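Local coordinates for exopolyphosphatase (Aquifex aeolicus, PDB 1T6C), which probably hydrolyses phosphoanhydride bonds, as expected of a Ppx/GppA phosphatase with an actin-like fold, and binds a calcium ion, at residues Arg42-Thr50 with Arg62-Tyr73; Gly123-Tyr132 with Val153-Val163. All blocks are in the same frame, centred on the assembly; numbering follows the deposited sequence. Where two conformers were deposited one is given.

Interaction 1 (Arg42-Thr50 with Arg62-Tyr73); sequences RGRITSLGT and RIEETIQVLKEY
R62 NH1 donates to T46 O at 2.9 Å, nearly straight at 168°. The oxygen lies in the guanidinium plane; the nitrogen stands above the carbonyl plane. NH1 also forms a salt bridge with E65 OE1 at 2.6 Å. A bend at chi2 (-63°) lays R62 CD against T46 O and S47 O, and a second at chi3 (83°) turns the guanidinium to T46 O and E65. With an alanine here, T46 O and the E65 carboxylate would probably lose the donor they share, and E65 be held less firmly. A water bridges I45 O and E65 OE1. R44 NH1 forms a salt bridge with E72 OE1 at 2.9 Å, its guanidinium nearly perpendicular to the carboxylate.

T46 OG1 lies 2.8 Å from T66 OG1, which donates to R62 O. V69 CG2 touches R44 CB and T46 CG2, and L48 CG lies against T66 OG1 at 3.4 Å. R42 CB packs on Y73 CE1 at 3.5 Å.

Residues 62-73 of helix 60-79 run nearly antiparallel to 42-45, on one face of the five-stranded sheet's edge, an alpha/beta layer of the actin-like fold. The helix also packs on strands 12-19 and 23-32, where Y73 OH hydrogen-bonds V24 O, and on helix 99-109.

Interaction 2 (Gly123-Tyr132 with Val153-Val163); sequences GRYAYLAVAY and VFGKGYKVREV
Y127 makes the hydrogen bond of this contact: its OH donates to G157 O at 2.9 Å. The donor is tilted 33° from the carbonyl plane. With CG anti to the backbone N (chi1 -175°), the ring reaches from helix 119-133 into the hairpin of strands 149-156 and 159-166, and its hydroxyl lies beside the type II' turn K156-K159. G155 leaves room for it, since a CB there would clash with Y127 OH.

Apolar contacts cover one side of the ring. V160 CG2 lies over the face, 3.4 Å from Y127 CD1. V153 CG1 approaches obliquely from the same side, 3.6 Å from Y127 CD2. V153 CG2 rests on G123 O, and a side chain on G123 would be tight against V153 and V163.

A CH-pi contact closes the other end. A131 CB sits over the centre of the Y158 ring, 3.8 Å from its centroid. L128 CD2 meets the ring edge. Y158 OH comes to the edge of the Y132 ring, 3.6 Å from Y132 CB.

R124 lays one guanidinium face on V163 CG1, with NH2 at 3.5 Å, while its NH1 hydrogen-bonds Q121 OE1.

The chemistry is largely apolar, with one hydrogen bond fixing the tip of a buried tyrosine. It seats the helix on the hairpin, close to the calcium site that includes S149 and E151.

Interaction 1 comes first along the chain and closes before interaction 2 opens. Their centres are about 29 Å apart, and their nearest atoms about 15 Å, so they do not touch. Each joins a helix to an outermost strand of a different mixed sheet. Interaction 1 uses strand 35-45 of the five-stranded sheet; interaction 2 uses the hairpin that ends in strand 159-166 of the six-stranded one. Both sheets begin with three consecutive antiparallel strands, consistent with the duplicated core of the actin-like fold. The two contacts thus hold helices on separate halves of the protein. Interaction 2 lies near the calcium ion, whereas interaction 1 is away from the annotated sites.

Interaction 1 (Arg42-Thr50 with Arg62-Tyr73)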
loop_
_atom_site.group_PDB
_atom_site.type_symbol
_atom_site.label_atom_id
_atom_site.label_comp_id
_atom_site.label_asym_id
_atom_site.label_seq_id
_atom_site.Cartn_x
_atom_site.Cartn_y
_atom_site.Cartn_z
ATOM N N ARG A 42 -4.141 -13.204 -7.707
ATOM C CA ARG A 42 -2.868 -13.897 -7.896
ATOM C C ARG A 42 -1.710 -12.958 -7.588
ATOM O O ARG A 42 -1.801 -11.732 -7.716
ATOM C CB ARG A 42 -2.693 -14.390 -9.344
ATOM C CG ARG A 42 -3.640 -15.444 -9.775
ATOM C CD ARG A 42 -3.354 -16.784 -9.101
ATOM N NE ARG A 42 -4.241 -17.856 -9.527
ATOM C CZ ARG A 42 -5.399 -18.149 -8.948
ATOM N NH1 ARG A 42 -5.797 -17.445 -7.917
ATOM N NH2 ARG A 42 -6.146 -19.150 -9.386
ATOM N N GLY A 43 -0.590 -13.538 -7.185
ATOM C CA GLY A 43 0.599 -12.783 -6.886
ATOM C C GLY A 43 1.793 -13.618 -7.275
ATOM O O GLY A 43 1.807 -14.830 -7.036
ATOM N N ARG A 44 2.772 -13.002 -7.887
ATOM C CA ARG A 44 4.004 -13.709 -8.227
ATOM C C ARG A 44 5.162 -12.766 -7.938
ATOM O O ARG A 44 5.151 -11.605 -8.357
ATOM C CB ARG A 44 4.010 -14.151 -9.696
ATOM C CG ARG A 44 3.227 -15.428 -9.986
ATOM C CD ARG A 44 1.721 -15.247 -10.206
ATOM N NE ARG A 44 0.935 -16.471 -9.972
ATOM C CZ ARG A 44 0.682 -17.406 -10.892
ATOM N NH1 ARG A 44 1.155 -17.301 -12.133
ATOM N NH2 ARG A 44 -0.043 -18.470 -10.569
ATOM N N ILE A 45 6.206 -13.274 -7.270
ATOM C CA ILE A 45 7.375 -12.470 -6.995
ATOM C C ILE A 45 8.280 -12.578 -8.229
ATOM O O ILE A 45 8.682 -13.685 -8.618
ATOM C CB ILE A 45 8.085 -12.948 -5.699
ATOM C CG1 ILE A 45 7.170 -12.751 -4.476
ATOM C CG2 ILE A 45 9.436 -12.223 -5.535
ATOM C CD1 ILE A 45 7.567 -13.566 -3.214
ATOM N N THR A 46 8.539 -11.455 -8.895
ATOM C CA THR A 46 9.482 -11.443 -10.009
ATOM C C THR A 46 10.695 -10.536 -9.819
ATOM O O THR A 46 11.552 -10.501 -10.671
ATOM C CB THR A 46 8.794 -11.075 -11.341
ATOM O OG1 THR A 46 8.371 -9.708 -11.323
ATOM C CG2 THR A 46 7.537 -11.925 -11.585
ATOM N N SER A 47 10.731 -9.792 -8.727
ATOM C CA SER A 47 11.870 -8.980 -8.337
ATOM C C SER A 47 12.386 -8.106 -9.467
ATOM O O SER A 47 13.586 -8.110 -9.767
ATOM C CB SER A 47 12.989 -9.872 -7.774
ATOM O OG SER A 47 12.468 -10.726 -6.766
ATOM N N LEU A 48 11.493 -7.331 -10.089
ATOM C CA LEU A 48 11.909 -6.427 -11.167
ATOM C C LEU A 48 12.920 -5.357 -10.730
ATOM O O LEU A 48 13.661 -4.833 -11.551
ATOM C CB LEU A 48 10.698 -5.711 -11.792
ATOM C CG LEU A 48 10.075 -6.314 -13.034
ATOM C CD1 LEU A 48 8.860 -5.445 -13.404
ATOM C CD2 LEU A 48 11.007 -6.412 -14.249
ATOM N N GLY A 49 12.922 -5.003 -9.460
ATOM C CA GLY A 49 13.858 -4.025 -8.939
ATOM C C GLY A 49 15.278 -4.541 -8.784
ATOM O O GLY A 49 16.164 -3.781 -8.376
ATOM N N THR A 50 15.513 -5.816 -9.099
ATOM C CA THR A 50 16.836 -6.412 -8.940
ATOM C C THR A 50 17.874 -5.626 -9.713
ATOM O O THR A 50 17.782 -5.486 -10.936
ATOM C CB THR A 50 16.840 -7.874 -9.410
ATOM O OG1 THR A 50 15.902 -8.626 -8.635
ATOM C CG2 THR A 50 18.188 -8.544 -9.091
ATOM N N ARG A 62 14.514 -10.960 -15.213
ATOM C CA ARG A 62 13.374 -10.460 -14.435
ATOM C C ARG A 62 12.276 -9.916 -15.374
ATOM O O ARG A 62 11.081 -10.095 -15.121
ATOM C CB ARG A 62 13.810 -9.351 -13.484
ATOM C CG ARG A 62 14.935 -9.680 -12.533
ATOM C CD ARG A 62 14.616 -10.780 -11.535
ATOM N NE ARG A 62 14.816 -12.116 -12.106
ATOM C CZ ARG A 62 13.916 -13.091 -12.171
ATOM N NH1 ARG A 62 12.691 -12.930 -11.706
ATOM N NH2 ARG A 62 14.241 -14.259 -12.700
ATOM N N ILE A 63 12.687 -9.294 -16.472
ATOM C CA ILE A 63 11.739 -8.898 -17.520
ATOM C C ILE A 63 11.039 -10.130 -18.077
ATOM O O ILE A 63 9.839 -10.145 -18.263
ATOM C CB ILE A 63 12.449 -8.128 -18.675
ATOM C CG1 ILE A 63 12.745 -6.701 -18.246
ATOM C CG2 ILE A 63 11.637 -8.176 -19.965
ATOM C CD1 ILE A 63 13.663 -5.946 -19.203
ATOM N N GLU A 64 11.800 -11.168 -18.413
ATOM C CA GLU A 64 11.203 -12.308 -19.100
ATOM C C GLU A 64 10.232 -13.027 -18.182
ATOM O O GLU A 64 9.165 -13.446 -18.623
ATOM C CB GLU A 64 12.291 -13.283 -19.547
ATOM C CG GLU A 64 13.187 -12.722 -20.626
ATOM C CD GLU A 64 12.508 -12.593 -21.976
ATOM O OE1 GLU A 64 11.389 -13.124 -22.189
ATOM O OE2 GLU A 64 13.142 -11.987 -22.858
ATOM N N GLU A 65 10.592 -13.173 -16.911
ATOM C CA GLU A 65 9.686 -13.820 -15.972
ATOM C C GLU A 65 8.419 -12.973 -15.815
ATOM O O GLU A 65 7.303 -13.503 -15.727
ATOM C CB GLU A 65 10.309 -14.037 -14.592
ATOM C CG GLU A 65 9.403 -14.899 -13.731
ATOM C CD GLU A 65 9.975 -15.275 -12.376
ATOM O OE1 GLU A 65 11.133 -14.949 -12.117
ATOM O OE2 GLU A 65 9.245 -15.903 -11.572
ATOM N N THR A 66 8.600 -11.659 -15.765
ATOM C CA THR A 66 7.459 -10.756 -15.574
ATOM C C THR A 66 6.514 -10.842 -16.777
ATOM O O THR A 66 5.305 -10.954 -16.601
ATOM C CB THR A 66 7.932 -9.329 -15.327
ATOM O OG1 THR A 66 8.677 -9.248 -14.108
ATOM C CG2 THR A 66 6.744 -8.379 -15.098
ATOM N N ILE A 67 7.072 -10.881 -17.990
ATOM C CA ILE A 67 6.255 -11.048 -19.181
ATOM C C ILE A 67 5.490 -12.382 -19.114
ATOM O O ILE A 67 4.311 -12.429 -19.436
ATOM C CB ILE A 67 7.102 -10.899 -20.463
ATOM C CG1 ILE A 67 7.508 -9.435 -20.632
ATOM C CG2 ILE A 67 6.350 -11.381 -21.703
ATOM C CD1 ILE A 67 8.420 -9.182 -21.762
ATOM N N GLN A 68 6.132 -13.472 -18.686
ATOM C CA GLN A 68 5.430 -14.758 -18.625
ATOM C C GLN A 68 4.275 -14.725 -17.618
ATOM O O GLN A 68 3.219 -15.238 -17.913
ATOM C CB GLN A 68 6.395 -15.921 -18.320
ATOM C CG GLN A 68 5.774 -17.344 -18.455
ATOM C CD GLN A 68 4.747 -17.517 -19.610
ATOM O OE1 GLN A 68 3.514 -17.629 -19.373
ATOM N NE2 GLN A 68 5.249 -17.545 -20.846
ATOM N N VAL A 69 4.467 -14.073 -16.479
ATOM C CA VAL A 69 3.411 -13.926 -15.465
ATOM C C VAL A 69 2.238 -13.128 -16.036
ATOM O O VAL A 69 1.070 -13.462 -15.812
ATOM C CB VAL A 69 3.932 -13.222 -14.187
ATOM C CG1 VAL A 69 2.776 -12.802 -13.292
ATOM C CG2 VAL A 69 4.905 -14.138 -13.438
ATOM N N LEU A 70 2.563 -12.079 -16.785
ATOM C CA LEU A 70 1.546 -11.217 -17.360
ATOM C C LEU A 70 0.747 -11.987 -18.406
ATOM O O LEU A 70 -0.453 -11.799 -18.508
ATOM C CB LEU A 70 2.151 -9.913 -17.925
ATOM C CG LEU A 70 2.729 -8.964 -16.898
ATOM C CD1 LEU A 70 3.478 -7.823 -17.527
ATOM C CD2 LEU A 70 1.618 -8.409 -15.982
ATOM N N LYS A 71 1.402 -12.850 -19.190
ATOM C CA LYS A 71 0.675 -13.692 -20.130
ATOM C C LYS A 71 -0.322 -14.600 -19.397
ATOM O O LYS A 71 -1.466 -14.738 -19.829
ATOM C CB LYS A 71 1.636 -14.502 -21.019
ATOM C CG LYS A 71 2.440 -13.666 -21.986
ATOM C CD LYS A 71 3.479 -14.531 -22.722
ATOM C CE LYS A 71 4.111 -13.852 -23.866
ATOM N NZ LYS A 71 5.100 -14.787 -24.515
ATOM N N GLU A 72 0.104 -15.173 -18.268
ATOM C CA GLU A 72 -0.747 -16.035 -17.468
ATOM C C GLU A 72 -1.923 -15.248 -16.907
ATOM O O GLU A 72 -3.045 -15.712 -16.963
ATOM C CB GLU A 72 0.067 -16.688 -16.366
ATOM C CG GLU A 72 1.052 -17.679 -16.969
ATOM C CD GLU A 72 2.181 -18.099 -16.049
ATOM O OE1 GLU A 72 2.138 -17.761 -14.839
ATOM O OE2 GLU A 72 3.116 -18.794 -16.552
ATOM N N TYR A 73 -1.672 -14.012 -16.480
ATOM C CA TYR A 73 -2.761 -13.165 -15.991
ATOM C C TYR A 73 -3.715 -12.803 -17.107
ATOM O O TYR A 73 -4.912 -12.818 -16.920
ATOM C CB TYR A 73 -2.215 -11.906 -15.332
ATOM C CG TYR A 73 -1.503 -12.110 -14.004
ATOM C CD1 TYR A 73 -1.472 -13.364 -13.366
ATOM C CD2 TYR A 73 -0.933 -11.039 -13.360
ATOM C CE1 TYR A 73 -0.798 -13.531 -12.166
ATOM C CE2 TYR A 73 -0.317 -11.171 -12.163
ATOM C CZ TYR A 73 -0.249 -12.428 -11.560
ATOM O OH TYR A 73 0.371 -12.535 -10.364
HETATM O O HOH W 1 11.091 -14.902 -9.327
#

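Interaction 2 (Gly123-Tyr132 with Val153-Val163)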
loop_
_atom_site.group_PDB
_atom_site.type_symbol
_atom_site.label_atom_id
_atom_site.label_comp_id
_atom_site.label_asym_id
_atom_site.label_seq_id
_atom_site.Cartn_x
_atom_site.Cartn_y
_atom_site.Cartn_z
ATOM N N GLY A 123 -1.889 7.065 -4.475
ATOM C CA GLY A 123 -2.679 7.627 -3.388
ATOM C C GLY A 123 -4.118 7.943 -3.784
ATOM O O GLY A 123 -5.079 7.642 -3.041
ATOM N N ARG A 124 -4.277 8.519 -4.959
ATOM C CA ARG A 124 -5.612 8.806 -5.483
ATOM C C ARG A 124 -6.456 7.522 -5.644
ATOM O O ARG A 124 -7.617 7.485 -5.288
ATOM C CB ARG A 124 -5.557 9.592 -6.815
ATOM C CG ARG A 124 -4.931 10.987 -6.707
ATOM C CD ARG A 124 -4.877 11.780 -8.017
ATOM N NE ARG A 124 -4.009 12.965 -7.884
ATOM C CZ ARG A 124 -2.745 13.071 -8.314
ATOM N NH1 ARG A 124 -2.132 12.088 -8.976
ATOM N NH2 ARG A 124 -2.063 14.182 -8.063
ATOM N N TYR A 125 -5.858 6.455 -6.145
ATOM C CA TYR A 125 -6.556 5.193 -6.257
ATOM C C TYR A 125 -6.874 4.615 -4.878
ATOM O O TYR A 125 -7.976 4.134 -4.654
ATOM C CB TYR A 125 -5.702 4.195 -7.038
ATOM C CG TYR A 125 -5.771 4.312 -8.537
ATOM C CD1 TYR A 125 -6.970 4.117 -9.220
ATOM C CD2 TYR A 125 -4.609 4.503 -9.291
ATOM C CE1 TYR A 125 -7.013 4.181 -10.585
ATOM C CE2 TYR A 125 -4.648 4.586 -10.648
ATOM C CZ TYR A 125 -5.848 4.448 -11.296
ATOM O OH TYR A 125 -5.879 4.500 -12.664
ATOM N N ALA A 126 -5.930 4.675 -3.935
ATOM C CA ALA A 126 -6.142 4.130 -2.592
ATOM C C ALA A 126 -7.272 4.879 -1.926
ATOM O O ALA A 126 -8.079 4.279 -1.242
ATOM C CB ALA A 126 -4.888 4.239 -1.789
ATOM N N TYR A 127 -7.322 6.185 -2.146
ATOM C CA TYR A 127 -8.406 6.994 -1.618
ATOM C C TYR A 127 -9.778 6.535 -2.115
ATOM O O TYR A 127 -10.742 6.456 -1.323
ATOM C CB TYR A 127 -8.166 8.464 -1.959
ATOM C CG TYR A 127 -9.190 9.369 -1.347
ATOM C CD1 TYR A 127 -10.410 9.579 -1.983
ATOM C CD2 TYR A 127 -8.925 10.033 -0.165
ATOM C CE1 TYR A 127 -11.348 10.396 -1.422
ATOM C CE2 TYR A 127 -9.876 10.858 0.415
ATOM C CZ TYR A 127 -11.062 11.054 -0.245
ATOM O OH TYR A 127 -12.021 11.862 0.317
ATOM N N LEU A 128 -9.898 6.234 -3.398
ATOM C CA LEU A 128 -11.138 5.656 -3.942
ATOM C C LEU A 128 -11.510 4.346 -3.279
ATOM O O LEU A 128 -12.651 4.067 -3.038
ATOM C CB LEU A 128 -11.044 5.428 -5.453
ATOM C CG LEU A 128 -10.926 6.675 -6.317
ATOM C CD1 LEU A 128 -10.863 6.264 -7.792
ATOM C CD2 LEU A 128 -12.103 7.582 -6.100
ATOM N N ALA A 129 -10.529 3.493 -3.001
ATOM C CA ALA A 129 -10.812 2.260 -2.310
ATOM C C ALA A 129 -11.463 2.467 -0.959
ATOM O O ALA A 129 -12.326 1.711 -0.584
ATOM C CB ALA A 129 -9.540 1.443 -2.172
ATOM N N VAL A 130 -10.997 3.490 -0.249
ATOM C CA VAL A 130 -11.462 3.823 1.077
ATOM C C VAL A 130 -12.850 4.452 0.975
ATOM O O VAL A 130 -13.736 4.164 1.779
ATOM C CB VAL A 130 -10.476 4.771 1.760
ATOM C CG1 VAL A 130 -11.065 5.351 2.999
ATOM C CG2 VAL A 130 -9.197 4.039 2.082
ATOM N N ALA A 131 -13.016 5.322 -0.001
ATOM C CA ALA A 131 -14.302 5.956 -0.214
ATOM C C ALA A 131 -15.402 4.930 -0.399
ATOM O O ALA A 131 -16.475 5.052 0.186
ATOM C CB ALA A 131 -14.254 6.951 -1.371
ATOM N N TYR A 132 -15.132 3.897 -1.175
ATOM C CA TYR A 132 -16.078 2.830 -1.399
ATOM C C TYR A 132 -16.225 1.910 -0.189
ATOM O O TYR A 132 -17.333 1.618 0.264
ATOM C CB TYR A 132 -15.667 2.010 -2.626
ATOM C CG TYR A 132 -16.528 0.805 -2.763
ATOM C CD1 TYR A 132 -17.806 0.918 -3.281
ATOM C CD2 TYR A 132 -16.110 -0.448 -2.315
ATOM C CE1 TYR A 132 -18.619 -0.175 -3.375
ATOM C CE2 TYR A 132 -16.946 -1.560 -2.394
ATOM C CZ TYR A 132 -18.206 -1.391 -2.913
ATOM O OH TYR A 132 -19.078 -2.433 -3.018
ATOM N N VAL A 153 -3.628 11.671 1.591
ATOM C CA VAL A 153 -4.617 11.991 0.565
ATOM C C VAL A 153 -5.821 12.580 1.242
ATOM O O VAL A 153 -6.506 11.902 1.999
ATOM C CB VAL A 153 -5.045 10.768 -0.255
ATOM C CG1 VAL A 153 -5.760 11.220 -1.518
ATOM C CG2 VAL A 153 -3.827 9.938 -0.623
ATOM N N PHE A 154 -6.082 13.843 0.921
ATOM C CA PHE A 154 -7.151 14.602 1.536
ATOM C C PHE A 154 -8.329 14.741 0.590
ATOM O O PHE A 154 -8.178 15.016 -0.600
ATOM C CB PHE A 154 -6.645 15.992 1.885
ATOM C CG PHE A 154 -5.509 16.000 2.847
ATOM C CD1 PHE A 154 -5.737 16.056 4.223
ATOM C CD2 PHE A 154 -4.229 15.964 2.377
ATOM C CE1 PHE A 154 -4.669 16.088 5.107
ATOM C CE2 PHE A 154 -3.138 15.994 3.271
ATOM C CZ PHE A 154 -3.367 16.042 4.611
ATOM N N GLY A 155 -9.502 14.549 1.135
ATOM C CA GLY A 155 -10.719 14.788 0.375
ATOM C C GLY A 155 -11.979 14.741 1.195
ATOM O O GLY A 155 -11.957 14.725 2.410
ATOM N N LYS A 156 -13.099 14.681 0.490
ATOM C CA LYS A 156 -14.396 14.467 1.092
ATOM C C LYS A 156 -15.231 13.596 0.171
ATOM O O LYS A 156 -15.283 13.849 -1.033
ATOM C CB LYS A 156 -15.114 15.800 1.300
ATOM C CG LYS A 156 -16.537 15.651 1.826
ATOM C CD LYS A 156 -16.867 16.775 2.791
ATOM C CE LYS A 156 -18.359 16.977 2.953
ATOM N NZ LYS A 156 -18.788 16.555 4.304
ATOM N N GLY A 157 -15.848 12.558 0.715
ATOM C CA GLY A 157 -16.562 11.596 -0.099
ATOM C C GLY A 157 -15.585 11.032 -1.139
ATOM O O GLY A 157 -14.432 10.716 -0.802
ATOM N N TYR A 158 -16.000 10.954 -2.388
ATOM C CA TYR A 158 -15.147 10.376 -3.429
ATOM C C TYR A 158 -14.181 11.386 -4.066
ATOM O O TYR A 158 -13.378 11.023 -4.968
ATOM C CB TYR A 158 -16.026 9.764 -4.505
ATOM C CG TYR A 158 -16.541 8.386 -4.214
ATOM C CD1 TYR A 158 -17.610 8.182 -3.381
ATOM C CD2 TYR A 158 -15.931 7.267 -4.762
ATOM C CE1 TYR A 158 -18.099 6.927 -3.144
ATOM C CE2 TYR A 158 -16.409 6.021 -4.517
ATOM C CZ TYR A 158 -17.480 5.838 -3.713
ATOM O OH TYR A 158 -17.975 4.576 -3.472
ATOM N N LYS A 159 -14.229 12.647 -3.614
ATOM C CA LYS A 159 -13.465 13.715 -4.216
ATOM C C LYS A 159 -12.141 13.898 -3.519
ATOM O O LYS A 159 -12.101 14.184 -2.346
ATOM C CB LYS A 159 -14.235 15.054 -4.141
ATOM C CG LYS A 159 -13.508 16.177 -4.813
ATOM C CD LYS A 159 -14.338 17.452 -4.928
ATOM C CE LYS A 159 -13.966 18.455 -3.886
ATOM N NZ LYS A 159 -14.978 19.580 -3.842
ATOM N N VAL A 160 -11.057 13.728 -4.247
ATOM C CA VAL A 160 -9.743 14.061 -3.739
ATOM C C VAL A 160 -9.474 15.547 -3.971
ATOM O O VAL A 160 -9.638 16.046 -5.092
ATOM C CB VAL A 160 -8.693 13.216 -4.452
ATOM C CG1 VAL A 160 -7.272 13.620 -4.067
ATOM C CG2 VAL A 160 -8.928 11.724 -4.142
ATOM N N ARG A 161 -9.058 16.239 -2.915
ATOM C CA ARG A 161 -8.589 17.626 -3.004
ATOM C C ARG A 161 -7.113 17.775 -3.194
ATOM O O ARG A 161 -6.649 18.619 -3.959
ATOM C CB ARG A 161 -8.965 18.352 -1.741
ATOM C CG ARG A 161 -10.395 18.706 -1.751
ATOM C CD ARG A 161 -10.692 20.145 -1.294
ATOM N NE ARG A 161 -12.113 20.223 -1.009
ATOM C CZ ARG A 161 -12.665 19.657 0.034
ATOM N NH1 ARG A 161 -11.935 18.964 0.897
ATOM N NH2 ARG A 161 -13.962 19.751 0.205
ATOM N N GLU A 162 -6.346 16.959 -2.483
ATOM C CA GLU A 162 -4.917 17.140 -2.449
ATOM C C GLU A 162 -4.263 15.838 -2.056
ATOM O O GLU A 162 -4.786 15.135 -1.218
ATOM C CB GLU A 162 -4.541 18.199 -1.419
ATOM C CG GLU A 162 -3.052 18.485 -1.416
ATOM C CD GLU A 162 -2.687 19.660 -0.546
ATOM O OE1 GLU A 162 -3.549 20.074 0.259
ATOM O OE2 GLU A 162 -1.545 20.155 -0.684
ATOM N N VAL A 163 -3.137 15.524 -2.690
ATOM C CA VAL A 163 -2.307 14.390 -2.250
ATOM C C VAL A 163 -0.867 14.864 -2.092
ATOM O O VAL A 163 -0.308 15.570 -2.961
ATOM C CB VAL A 163 -2.387 13.149 -3.199
ATOM C CG1 VAL A 163 -2.277 13.534 -4.656
ATOM C CG2 VAL A 163 -1.340 12.071 -2.818
#